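Putative hyaluronoglucosaminidase (Clostridium perfringens, PDB 6PWI) probably hydrolyses N-acetylhexosaminides as a secreted, cell-wall-anchored family 84 glycoside hydrolase, of which this chain holds the N-terminal domain, catalytic barrel and the helices that follow. Local coordinates at residues Asp32-Tyr37 with Ile43-Ser48; Asp119-Phe122 with Asp126-Val129; Ala147-Thr152 with Tyr442-Ala447; Ser153-Phe158 with Gly203-Met208. All coordinates share one frame; numbering follows the deposited sequence.

Contact 1 (Asp32-Tyr37 with Ile43-Ser48); sequences DEYEIY and IKYDNS
Tyr45 reaches from strand 43-46, at one border of the mixed sheet of the N-terminal domain (Glycosyl hydrolase family 20, domain 2), to the extended segment Glu33-Ile36 that precedes the strand. Its CB bond points at this segment and is skirted by the carboxylate of Glu33, OE1 lying 4.1 Å from Tyr45 CB. Further out, CD2 and CE2 run under the Glu33 side chain. Glu33 CG sits over the ring face in a CH-pi contact, 3.8 Å from the Tyr45 centroid. With CG anti to its own carbonyl carbon (chi1 -62°) and the chain extended beyond, Glu33 lays its carboxylate almost flat on the ring, the two planes only 11° apart. CE1, on the other edge of Tyr45, meets the ring of Tyr34, 4.0 Å from its CD2.

At the tip, the hydroxyl takes the backbone N-H of Tyr34, with 3.1 Å from Tyr34 N to Tyr45 OH and an angle of 153° at the hydrogen. The Tyr34 ring turns instead toward strand 165-175, where its own hydroxyl bonds to Lys167 N and its carbons touch Leu166 and Leu169. Farther along this segment, Ile36 CD1 meets Ile43 CD1 at 3.8 Å, an apolar contact continued by Ile157 of helix 144-158. A water in the plane of the Tyr45 ring lies 2.7 Å from Tyr45 OH and donates to Tyr34 O, so the phenol is tied directly to Tyr34 N and through the water to Tyr34 O.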
loop_
_atom_site.group_PDB
_atom_site.type_symbol
_atom_site.label_atom_id
_atom_site.label_comp_id
_atom_site.label_asym_id
_atom_site.label_seq_id
_atom_site.Cartn_x
_atom_site.Cartn_y
_atom_site.Cartn_z
ATOM N N ASP A 32 7.987 5.148 25.689
ATOM C CA ASP A 32 9.479 5.194 25.675
ATOM C C ASP A 32 10.028 4.234 24.616
ATOM O O ASP A 32 11.143 4.419 24.131
ATOM C CB ASP A 32 10.048 4.900 27.068
ATOM C CG ASP A 32 11.270 5.730 27.431
ATOM O OD1 ASP A 32 12.099 6.001 26.529
ATOM O OD2 ASP A 32 11.387 6.104 28.619
ATOM N N GLU A 33 9.233 3.210 24.262
ATOM C CA GLU A 33 9.619 2.184 23.302
ATOM C C GLU A 33 9.421 2.685 21.867
ATOM O O GLU A 33 8.669 3.626 21.625
ATOM C CB GLU A 33 8.886 0.883 23.633
ATOM C CG GLU A 33 9.260 0.352 25.011
ATOM C CD GLU A 33 8.475 -0.831 25.564
ATOM O OE1 GLU A 33 8.919 -1.419 26.580
ATOM O OE2 GLU A 33 7.422 -1.166 24.992
ATOM N N TYR A 34 10.118 2.058 20.910
ATOM C CA TYR A 34 10.152 2.526 19.531
ATOM C C TYR A 34 8.867 2.163 18.789
ATOM O O TYR A 34 8.303 1.086 18.990
ATOM C CB TYR A 34 11.364 1.964 18.785
ATOM C CG TYR A 34 12.677 2.214 19.477
ATOM C CD1 TYR A 34 13.079 3.504 19.790
ATOM C CD2 TYR A 34 13.516 1.166 19.827
ATOM C CE1 TYR A 34 14.278 3.750 20.436
ATOM C CE2 TYR A 34 14.724 1.395 20.468
ATOM C CZ TYR A 34 15.104 2.692 20.778
ATOM O OH TYR A 34 16.292 2.937 21.406
ATOM N N GLU A 35 8.423 3.090 17.928
ATOM C CA GLU A 35 7.322 2.844 17.010
ATOM C C GLU A 35 7.877 2.185 15.748
ATOM O O GLU A 35 8.658 2.791 15.014
ATOM C CB GLU A 35 6.583 4.148 16.706
ATOM C CG GLU A 35 5.547 4.025 15.609
ATOM C CD GLU A 35 4.772 5.307 15.359
ATOM O OE1 GLU A 35 4.025 5.729 16.266
ATOM O OE2 GLU A 35 4.930 5.892 14.264
ATOM N N ILE A 36 7.469 0.932 15.526
ATOM C CA ILE A 36 7.891 0.162 14.368
ATOM C C ILE A 36 6.655 -0.327 13.617
ATOM O O ILE A 36 5.788 -0.973 14.201
ATOM C CB ILE A 36 8.789 -1.009 14.802
ATOM C CG1 ILE A 36 10.054 -0.511 15.501
ATOM C CG2 ILE A 36 9.122 -1.898 13.616
ATOM C CD1 ILE A 36 10.740 -1.569 16.328
ATOM N N TYR A 37 6.600 -0.015 12.315
ATOM C CA TYR A 37 5.562 -0.516 11.429
ATOM C C TYR A 37 6.210 -1.280 10.280
ATOM O O TYR A 37 7.217 -0.833 9.737
ATOM C CB TYR A 37 4.705 0.632 10.889
ATOM C CG TYR A 37 3.621 1.092 11.825
ATOM C CD1 TYR A 37 2.420 0.404 11.908
ATOM C CD2 TYR A 37 3.799 2.200 12.643
ATOM C CE1 TYR A 37 1.421 0.811 12.777
ATOM C CE2 TYR A 37 2.811 2.620 13.522
ATOM C CZ TYR A 37 1.616 1.921 13.585
ATOM O OH TYR A 37 0.617 2.312 14.434
ATOM N N ILE A 43 8.328 -8.047 20.196
ATOM C CA ILE A 43 9.474 -7.229 20.559
ATOM C C ILE A 43 9.608 -7.203 22.085
ATOM O O ILE A 43 8.618 -7.078 22.813
ATOM C CB ILE A 43 9.406 -5.823 19.924
ATOM C CG1 ILE A 43 10.708 -5.048 20.152
ATOM C CG2 ILE A 43 8.193 -5.044 20.419
ATOM C CD1 ILE A 43 10.819 -3.757 19.384
ATOM N N LYS A 44 10.851 -7.355 22.555
ATOM C CA LYS A 44 11.152 -7.415 23.974
ATOM C C LYS A 44 12.275 -6.435 24.289
ATOM O O LYS A 44 13.244 -6.329 23.537
ATOM C CB LYS A 44 11.534 -8.838 24.381
ATOM C CG LYS A 44 10.353 -9.786 24.490
ATOM C CD LYS A 44 10.730 -11.242 24.404
ATOM C CE LYS A 44 9.525 -12.140 24.590
ATOM N NZ LYS A 44 9.838 -13.532 24.193
ATOM N N TYR A 45 12.106 -5.713 25.399
ATOM C CA TYR A 45 13.096 -4.774 25.889
ATOM C C TYR A 45 13.619 -5.259 27.240
ATOM O O TYR A 45 12.915 -5.944 27.976
ATOM C CB TYR A 45 12.461 -3.388 26.023
ATOM C CG TYR A 45 12.067 -2.743 24.718
ATOM C CD1 TYR A 45 12.923 -1.857 24.079
ATOM C CD2 TYR A 45 10.846 -3.012 24.115
ATOM C CE1 TYR A 45 12.574 -1.255 22.879
ATOM C CE2 TYR A 45 10.485 -2.421 22.912
ATOM C CZ TYR A 45 11.350 -1.535 22.294
ATOM O OH TYR A 45 11.011 -0.937 21.113
ATOM N N ASP A 46 14.867 -4.912 27.561
ATOM C CA ASP A 46 15.330 -5.019 28.935
ATOM C C ASP A 46 15.831 -3.649 29.389
ATOM O O ASP A 46 15.807 -2.691 28.617
ATOM C CB ASP A 46 16.294 -6.192 29.131
ATOM C CG ASP A 46 17.565 -6.082 28.308
ATOM O OD1 ASP A 46 18.133 -4.973 28.248
ATOM O OD2 ASP A 46 17.977 -7.112 27.738
ATOM N N ASN A 47 16.277 -3.564 30.647
ATOM C CA ASN A 47 16.553 -2.281 31.274
ATOM C C ASN A 47 17.723 -1.572 30.584
ATOM O O ASN A 47 17.664 -0.360 30.385
ATOM C CB ASN A 47 16.709 -2.409 32.793
ATOM N N SER A 48 18.759 -2.332 30.196
ATOM C CA SER A 48 20.027 -1.775 29.741
ATOM C C SER A 48 19.890 -1.001 28.422
ATOM O O SER A 48 19.034 -1.310 27.593
ATOM C CB SER A 48 21.084 -2.851 29.665
HETATM O O HOH W 1 8.473 -1.465 20.432
#

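Contact 2 (Asp119-Phe122 with Asp126-Val129); sequences DSHF and DAHV. With EDO (1,2-ethanediol), chain I.
The imidazole of His121 and the phenyl ring of Phe122 both lie against the first residues of strand 127-133, the imidazole over a face of the phenyl ring. His121 NE2 donates to the carbonyl of His128, 2.9 Å from NE2 to O, and the bond is nearly straight at 163°. The acceptor lies close to the imidazole plane, whereas the donor stands above the carbonyl plane, so the ring approaches the strand from over its peptide. One face of the same imidazole is met by Ala127 CB, and Val129 CG2 comes up to its CD2. Ala127 CB also fits under the turn, 3.8 Å from Phe122 CA and near His121 O. Phe122 touches the same strand, CE1 at His128 CA and CZ at Val129 CG2, the last pair 3.9 Å apart.

A second shell sets these groups. CG of His121 stands anti to its backbone N (chi1 170°), which carries the ring forward to the strand, its CD2 over the centre of the Phe122 ring. The backbone bond from Phe122 N to Asp119 O, 3.2 Å long, closes the turn that presents both rings. On the strand, His128 ND1 donates to Asp126 O at 3.0 Å within its ring plane, which holds the rotation of that imidazole; its CB points away from the turn. A 1,2-ethanediol, probably from the crystallisation liquor, accepts from Asp126 N through O2.

The turn thus lies on one side of strand 127-133, which runs between strands 136-141 and 165-175 in the mixed sheet of the N-terminal, family 20 domain 2-type domain, while His128 faces helix 144-158 through Ser146 and Tyr149.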
loop_
_atom_site.group_PDB
_atom_site.type_symbol
_atom_site.label_atom_id
_atom_site.label_comp_id
_atom_site.label_asym_id
_atom_site.label_seq_id
_atom_site.Cartn_x
_atom_site.Cartn_y
_atom_site.Cartn_z
ATOM N N ASP A 119 14.737 -22.237 16.856
ATOM C CA ASP A 119 14.649 -22.705 15.477
ATOM C C ASP A 119 13.184 -22.778 15.031
ATOM O O ASP A 119 12.901 -22.729 13.835
ATOM C CB ASP A 119 15.376 -24.048 15.305
ATOM C CG ASP A 119 15.886 -24.314 13.894
ATOM O OD1 ASP A 119 15.363 -25.241 13.244
ATOM O OD2 ASP A 119 16.817 -23.603 13.460
ATOM N N SER A 120 12.269 -22.887 16.010
ATOM C CA SER A 120 10.829 -22.990 15.806
ATOM C C SER A 120 10.288 -21.705 15.181
ATOM O O SER A 120 9.199 -21.678 14.611
ATOM C CB SER A 120 10.124 -23.269 17.115
ATOM O OG SER A 120 10.765 -24.306 17.843
ATOM N N HIS A 121 11.065 -20.633 15.321
ATOM C CA HIS A 121 10.705 -19.326 14.807
ATOM C C HIS A 121 10.729 -19.324 13.272
ATOM O O HIS A 121 9.839 -18.757 12.639
ATOM C CB HIS A 121 11.581 -18.274 15.518
ATOM C CG HIS A 121 11.507 -16.898 14.957
ATOM N ND1 HIS A 121 10.324 -16.191 14.880
ATOM C CD2 HIS A 121 12.465 -16.091 14.457
ATOM C CE1 HIS A 121 10.556 -15.010 14.345
ATOM N NE2 HIS A 121 11.861 -14.926 14.077
ATOM N N PHE A 122 11.705 -20.026 12.681
ATOM C CA PHE A 122 12.185 -19.721 11.340
ATOM C C PHE A 122 11.366 -20.389 10.237
ATOM O O PHE A 122 11.579 -20.110 9.060
ATOM C CB PHE A 122 13.689 -19.980 11.226
ATOM C CG PHE A 122 14.533 -18.880 11.820
ATOM C CD1 PHE A 122 14.735 -17.691 11.133
ATOM C CD2 PHE A 122 15.102 -19.023 13.075
ATOM C CE1 PHE A 122 15.500 -16.674 11.684
ATOM C CE2 PHE A 122 15.867 -18.006 13.626
ATOM C CZ PHE A 122 16.065 -16.835 12.930
ATOM N N ASP A 126 9.134 -15.098 6.069
ATOM C CA ASP A 126 10.006 -13.934 6.171
ATOM C C ASP A 126 10.588 -13.806 7.583
ATOM O O ASP A 126 10.944 -12.708 8.016
ATOM C CB ASP A 126 9.290 -12.665 5.687
ATOM C CG ASP A 126 8.877 -12.709 4.221
ATOM O OD1 ASP A 126 9.680 -13.200 3.400
ATOM O OD2 ASP A 126 7.757 -12.243 3.903
ATOM N N ALA A 127 10.701 -14.942 8.287
ATOM C CA ALA A 127 11.061 -14.948 9.696
ATOM C C ALA A 127 12.474 -14.407 9.893
ATOM O O ALA A 127 13.386 -14.745 9.137
ATOM C CB ALA A 127 10.918 -16.341 10.261
ATOM N N HIS A 128 12.644 -13.571 10.923
ATOM C CA HIS A 128 13.955 -13.047 11.255
ATOM C C HIS A 128 13.966 -12.555 12.698
ATOM O O HIS A 128 12.916 -12.380 13.309
ATOM C CB HIS A 128 14.357 -11.933 10.278
ATOM C CG HIS A 128 13.494 -10.719 10.377
ATOM N ND1 HIS A 128 12.276 -10.622 9.729
ATOM C CD2 HIS A 128 13.651 -9.563 11.061
ATOM C CE1 HIS A 128 11.730 -9.455 9.999
ATOM N NE2 HIS A 128 12.553 -8.782 10.813
ATOM N N VAL A 129 15.177 -12.304 13.209
ATOM C CA VAL A 129 15.413 -11.881 14.576
ATOM C C VAL A 129 16.339 -10.672 14.545
ATOM O O VAL A 129 17.313 -10.660 13.796
ATOM C CB VAL A 129 16.046 -13.032 15.381
ATOM C CG1 VAL A 129 16.606 -12.563 16.715
ATOM C CG2 VAL A 129 15.078 -14.191 15.571
HETATM C C1 EDO I . 8.332 -18.828 2.527
HETATM O O1 EDO I . 8.275 -19.405 3.814
HETATM C C2 EDO I . 8.893 -17.464 2.604
HETATM O O2 EDO I . 9.616 -17.272 3.805
#

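Contact 3 (Ala147-Thr152 with Tyr442-Ala447); sequences AFYGIT and YGWNRA
Trp444 and Tyr149 make the whole of this contact, a pair of buried aromatic rings joining the N-terminal domain to the catalytic barrel. Segment 442-447 begins in the last turn of helix 433-444, where Tyr442 lies remote from Tyr149; its ring is covered on one face by Arg446 CG. Gly443 carries the helix on to Trp444. There CG is anti to the backbone N (chi1 -179°), and the indole extends from the helix end toward helix 144-158. Its six-membered ring presents an edge to the face of Tyr149 in an offset edge-to-face pair, the two centroids 5.8 Å apart and the planes at 75°. The leading atom, Trp444 CZ3, is 4.1 Å from Tyr149 CD2. At the other end of the indole, NE1 is bonded to Asp173 OD1 of strand 165-175, which fixes the rotation of the ring system. Tyr149 is held in turn by a cation-pi contact with Arg180 of the first barrel strand. Asn445 is the first residue to leave helical geometry, its ND2 bonded to Ile39 O, and Arg446 then turns back to the barrel, making a cation-pi contact with Phe418. The pair docks the helix that follows the eighth strand of a closed (beta/alpha)8 barrel onto the preceding domain, consistent with the domain order of family 84 enzymes.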
loop_
_atom_site.group_PDB
_atom_site.type_symbol
_atom_site.label_atom_id
_atom_site.label_comp_id
_atom_site.label_asym_id
_atom_site.label_seq_id
_atom_site.Cartn_x
_atom_site.Cartn_y
_atom_site.Cartn_z
ATOM N N ALA A 147 16.688 -11.144 6.202
ATOM C CA ALA A 147 17.703 -10.341 6.863
ATOM C C ALA A 147 17.464 -8.872 6.527
ATOM O O ALA A 147 17.532 -8.016 7.405
ATOM C CB ALA A 147 19.097 -10.794 6.485
ATOM N N PHE A 148 17.158 -8.614 5.250
ATOM C CA PHE A 148 16.810 -7.296 4.745
ATOM C C PHE A 148 15.671 -6.677 5.562
ATOM O O PHE A 148 15.801 -5.544 6.026
ATOM C CB PHE A 148 16.461 -7.389 3.259
ATOM C CG PHE A 148 16.261 -6.074 2.553
ATOM C CD1 PHE A 148 17.271 -5.523 1.778
ATOM C CD2 PHE A 148 15.050 -5.407 2.629
ATOM C CE1 PHE A 148 17.079 -4.322 1.109
ATOM C CE2 PHE A 148 14.861 -4.204 1.966
ATOM C CZ PHE A 148 15.874 -3.664 1.203
ATOM N N TYR A 149 14.566 -7.415 5.746
ATOM C CA TYR A 149 13.463 -6.936 6.574
ATOM C C TYR A 149 13.948 -6.573 7.981
ATOM O O TYR A 149 13.549 -5.534 8.518
ATOM C CB TYR A 149 12.296 -7.930 6.613
ATOM C CG TYR A 149 11.814 -8.373 5.255
ATOM C CD1 TYR A 149 11.712 -7.473 4.203
ATOM C CD2 TYR A 149 11.471 -9.696 5.016
ATOM C CE1 TYR A 149 11.295 -7.874 2.946
ATOM C CE2 TYR A 149 11.043 -10.110 3.763
ATOM C CZ TYR A 149 10.956 -9.197 2.725
ATOM O OH TYR A 149 10.539 -9.593 1.485
ATOM N N GLY A 150 14.807 -7.425 8.564
ATOM C CA GLY A 150 15.405 -7.147 9.860
ATOM C C GLY A 150 16.100 -5.787 9.883
ATOM O O GLY A 150 15.901 -4.990 10.800
ATOM N N ILE A 151 16.889 -5.522 8.837
ATOM C CA ILE A 151 17.663 -4.296 8.745
ATOM C C ILE A 151 16.732 -3.099 8.542
ATOM O O ILE A 151 17.043 -1.995 8.991
ATOM C CB ILE A 151 18.735 -4.412 7.641
ATOM C CG1 ILE A 151 19.703 -5.568 7.916
ATOM C CG2 ILE A 151 19.473 -3.095 7.460
ATOM C CD1 ILE A 151 20.569 -5.934 6.736
ATOM N N THR A 152 15.590 -3.327 7.878
ATOM C CA THR A 152 14.583 -2.294 7.686
ATOM C C THR A 152 13.988 -1.906 9.039
ATOM O O THR A 152 13.732 -0.729 9.284
ATOM C CB THR A 152 13.509 -2.698 6.660
ATOM O OG1 THR A 152 14.123 -2.921 5.388
ATOM C CG2 THR A 152 12.417 -1.660 6.498
ATOM N N TYR A 442 -1.095 -4.475 7.697
ATOM C CA TYR A 442 -2.057 -5.558 7.803
ATOM C C TYR A 442 -1.486 -6.843 7.211
ATOM O O TYR A 442 -1.675 -7.922 7.766
ATOM C CB TYR A 442 -3.368 -5.174 7.115
ATOM C CG TYR A 442 -4.400 -6.272 7.039
ATOM C CD1 TYR A 442 -5.007 -6.776 8.181
ATOM C CD2 TYR A 442 -4.786 -6.804 5.820
ATOM C CE1 TYR A 442 -5.965 -7.777 8.117
ATOM C CE2 TYR A 442 -5.751 -7.796 5.735
ATOM C CZ TYR A 442 -6.341 -8.284 6.886
ATOM O OH TYR A 442 -7.283 -9.267 6.803
ATOM N N GLY A 443 -0.799 -6.720 6.072
ATOM C CA GLY A 443 -0.278 -7.877 5.363
ATOM C C GLY A 443 0.773 -8.616 6.183
ATOM O O GLY A 443 0.827 -9.847 6.144
ATOM N N TRP A 444 1.585 -7.847 6.926
ATOM C CA TRP A 444 2.672 -8.383 7.730
ATOM C C TRP A 444 2.135 -9.009 9.020
ATOM O O TRP A 444 2.423 -10.175 9.304
ATOM C CB TRP A 444 3.738 -7.315 8.013
ATOM C CG TRP A 444 4.895 -7.837 8.813
ATOM C CD1 TRP A 444 5.009 -7.850 10.172
ATOM C CD2 TRP A 444 6.097 -8.449 8.309
ATOM N NE1 TRP A 444 6.193 -8.423 10.549
ATOM C CE2 TRP A 444 6.884 -8.801 9.430
ATOM C CE3 TRP A 444 6.590 -8.733 7.027
ATOM C CZ2 TRP A 444 8.129 -9.422 9.304
ATOM C CZ3 TRP A 444 7.818 -9.351 6.903
ATOM C CH2 TRP A 444 8.578 -9.687 8.028
ATOM N N ASN A 445 1.356 -8.221 9.781
ATOM C CA ASN A 445 0.850 -8.613 11.087
ATOM C C ASN A 445 -0.657 -8.379 11.132
ATOM O O ASN A 445 -1.093 -7.255 11.368
ATOM C CB ASN A 445 1.521 -7.809 12.208
ATOM C CG ASN A 445 1.129 -8.250 13.606
ATOM O OD1 ASN A 445 0.050 -8.802 13.818
ATOM N ND2 ASN A 445 1.998 -8.004 14.575
ATOM N N ARG A 446 -1.436 -9.454 10.953
ATOM C CA ARG A 446 -2.878 -9.341 10.819
ATOM C C ARG A 446 -3.558 -9.058 12.157
ATOM O O ARG A 446 -4.347 -8.123 12.258
ATOM C CB ARG A 446 -3.460 -10.577 10.133
ATOM C CG ARG A 446 -3.383 -10.512 8.618
ATOM C CD ARG A 446 -3.737 -11.883 8.092
ATOM N NE ARG A 446 -3.040 -12.251 6.873
ATOM C CZ ARG A 446 -2.960 -13.505 6.430
ATOM N NH1 ARG A 446 -3.521 -14.482 7.128
ATOM N NH2 ARG A 446 -2.317 -13.779 5.302
ATOM N N ALA A 447 -3.282 -9.875 13.175
ATOM C CA ALA A 447 -4.040 -9.788 14.416
ATOM C C ALA A 447 -3.848 -8.427 15.085
ATOM O O ALA A 447 -4.792 -7.891 15.666
ATOM C CB ALA A 447 -3.688 -10.925 15.344
#

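Contact 4 (Ser153-Phe158 with Gly203-Met208); sequences SLKAIF and GGDFKM
Two lysines bridge the end of helix 144-158 and the corner that follows helix 193-204, the first helix of the (beta/alpha)8 barrel: Lys155 reaches across to Asp205, and Lys207 reaches back to Ser153. Lys155 stretches its extended chain until NZ lies 2.8 Å from Asp205 OD1, a salt bridge that meets the carboxylate on its syn side, 31° out of its plane. Asp205 OD2 is less close to the same ammonium, at 3.4 Å from Lys155 NZ.

Lys207 bends at its last torsion (chi4 71°), which swings NZ onto the hydroxyl of Ser153; it donates over 2.6 Å to Ser153 OG. Lys207 CD touches Trp444 CH2. A type I turn from Gly204 to Lys207 sets the two polar side chains on the corner. Gly203 O accepts from both Phe206 N and Met208 N, which arrive from opposite faces of its plane, and Lys207 adopts a left-handed backbone conformation (phi 73°). Its carbonyl is bonded to Arg180. Here the alpha-to-beta connection leading into barrel strand 210-213 doubles as a polar docking surface for the N-terminal domain.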
loop_
_atom_site.group_PDB
_atom_site.type_symbol
_atom_site.label_atom_id
_atom_site.label_comp_id
_atom_site.label_asym_id
_atom_site.label_seq_id
_atom_site.Cartn_x
_atom_site.Cartn_y
_atom_site.Cartn_z
ATOM N N SER A 153 13.786 -2.890 9.921
ATOM C CA SER A 153 13.325 -2.566 11.261
ATOM C C SER A 153 14.351 -1.690 11.974
ATOM O O SER A 153 13.964 -0.737 12.646
ATOM C CB SER A 153 12.968 -3.783 12.051
ATOM O OG SER A 153 11.744 -4.328 11.579
ATOM N N LEU A 154 15.650 -1.977 11.777
ATOM C CA LEU A 154 16.706 -1.142 12.343
ATOM C C LEU A 154 16.645 0.273 11.768
ATOM O O LEU A 154 16.939 1.238 12.471
ATOM C CB LEU A 154 18.080 -1.764 12.084
ATOM C CG LEU A 154 18.480 -2.923 12.994
ATOM C CD1 LEU A 154 19.813 -3.512 12.543
ATOM C CD2 LEU A 154 18.541 -2.482 14.452
ATOM N N LYS A 155 16.272 0.378 10.486
ATOM C CA LYS A 155 16.172 1.662 9.814
ATOM C C LYS A 155 15.077 2.491 10.481
ATOM O O LYS A 155 15.243 3.691 10.704
ATOM C CB LYS A 155 15.871 1.482 8.325
ATOM C CG LYS A 155 16.044 2.752 7.506
ATOM C CD LYS A 155 15.328 2.771 6.179
ATOM C CE LYS A 155 15.369 4.151 5.562
ATOM N NZ LYS A 155 14.612 4.189 4.292
ATOM N N ALA A 156 13.959 1.831 10.793
ATOM C CA ALA A 156 12.866 2.481 11.490
ATOM C C ALA A 156 13.340 2.936 12.872
ATOM O O ALA A 156 13.004 4.037 13.308
ATOM C CB ALA A 156 11.672 1.558 11.560
ATOM N N ILE A 157 14.148 2.102 13.541
ATOM C CA ILE A 157 14.597 2.422 14.888
ATOM C C ILE A 157 15.532 3.630 14.836
ATOM O O ILE A 157 15.378 4.575 15.611
ATOM C CB ILE A 157 15.228 1.200 15.590
ATOM C CG1 ILE A 157 14.184 0.108 15.854
ATOM C CG2 ILE A 157 15.915 1.632 16.878
ATOM C CD1 ILE A 157 14.714 -1.125 16.557
ATOM N N PHE A 158 16.473 3.602 13.884
ATOM C CA PHE A 158 17.538 4.591 13.822
ATOM C C PHE A 158 16.977 5.968 13.460
ATOM O O PHE A 158 17.523 6.986 13.883
ATOM C CB PHE A 158 18.676 4.121 12.910
ATOM C CG PHE A 158 19.723 3.238 13.554
ATOM C CD1 PHE A 158 19.394 2.334 14.558
ATOM C CD2 PHE A 158 21.046 3.288 13.138
ATOM C CE1 PHE A 158 20.358 1.522 15.136
ATOM C CE2 PHE A 158 22.009 2.472 13.716
ATOM C CZ PHE A 158 21.664 1.591 14.715
ATOM N N GLY A 203 7.033 1.149 -0.176
ATOM C CA GLY A 203 6.681 -0.207 0.219
ATOM C C GLY A 203 7.844 -0.929 0.898
ATOM O O GLY A 203 7.638 -1.707 1.831
ATOM N N GLY A 204 9.068 -0.641 0.435
ATOM C CA GLY A 204 10.268 -1.304 0.914
ATOM C C GLY A 204 10.601 -0.910 2.350
ATOM O O GLY A 204 11.205 -1.694 3.084
ATOM N N ASP A 205 10.199 0.310 2.729
ATOM C CA ASP A 205 10.350 0.797 4.091
ATOM C C ASP A 205 9.375 0.097 5.039
ATOM O O ASP A 205 9.545 0.190 6.250
ATOM C CB ASP A 205 10.223 2.323 4.176
ATOM C CG ASP A 205 11.461 3.094 3.727
ATOM O OD1 ASP A 205 12.548 2.472 3.612
ATOM O OD2 ASP A 205 11.337 4.324 3.494
ATOM N N PHE A 206 8.364 -0.603 4.499
ATOM C CA PHE A 206 7.377 -1.266 5.342
ATOM C C PHE A 206 7.274 -2.758 5.013
ATOM O O PHE A 206 6.267 -3.401 5.304
ATOM C CB PHE A 206 6.073 -0.460 5.392
ATOM C CG PHE A 206 6.304 0.977 5.780
ATOM C CD1 PHE A 206 6.638 1.319 7.085
ATOM C CD2 PHE A 206 6.247 1.985 4.826
ATOM C CE1 PHE A 206 6.891 2.639 7.428
ATOM C CE2 PHE A 206 6.507 3.304 5.169
ATOM C CZ PHE A 206 6.830 3.628 6.470
ATOM N N LYS A 207 8.348 -3.305 4.425
ATOM C CA LYS A 207 8.549 -4.741 4.280
ATOM C C LYS A 207 7.625 -5.337 3.215
ATOM O O LYS A 207 7.355 -6.536 3.235
ATOM C CB LYS A 207 8.385 -5.460 5.623
ATOM C CG LYS A 207 9.281 -4.961 6.749
ATOM C CD LYS A 207 9.264 -5.886 7.946
ATOM C CE LYS A 207 10.263 -5.519 9.020
ATOM N NZ LYS A 207 9.865 -4.289 9.741
ATOM N N MET A 208 7.151 -4.504 2.280
ATOM C CA MET A 208 6.421 -5.002 1.125
ATOM C C MET A 208 7.391 -5.733 0.197
ATOM O O MET A 208 8.578 -5.410 0.169
ATOM C CB MET A 208 5.730 -3.862 0.370
ATOM C CG MET A 208 4.475 -3.379 1.071
ATOM S SD MET A 208 3.538 -2.164 0.113
ATOM C CE MET A 208 1.860 -2.715 0.413
#

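Contact 1 lies at the surface and contact 2 is buried, yet both pin an irregular piece of chain to strands of the same mixed sheet in the N-terminal domain, the first with a phenol hydroxyl and water, the second with an imidazole. Contacts 3 and 4 instead join that domain to the barrel, both through helix 144-158, with centres about 8 Å apart. Their chemistry divides: a wholly buried aromatic pair in contact 3, lysine bonds at the partly buried contact 4. Lys207 of contact 4 touches both Tyr149 O and Trp444 of contact 3, while His128 of contact 2 touches Trp444 from the sheet. Ile36 and Tyr34 connect contact 1 to contact 4 by packing on Ile157.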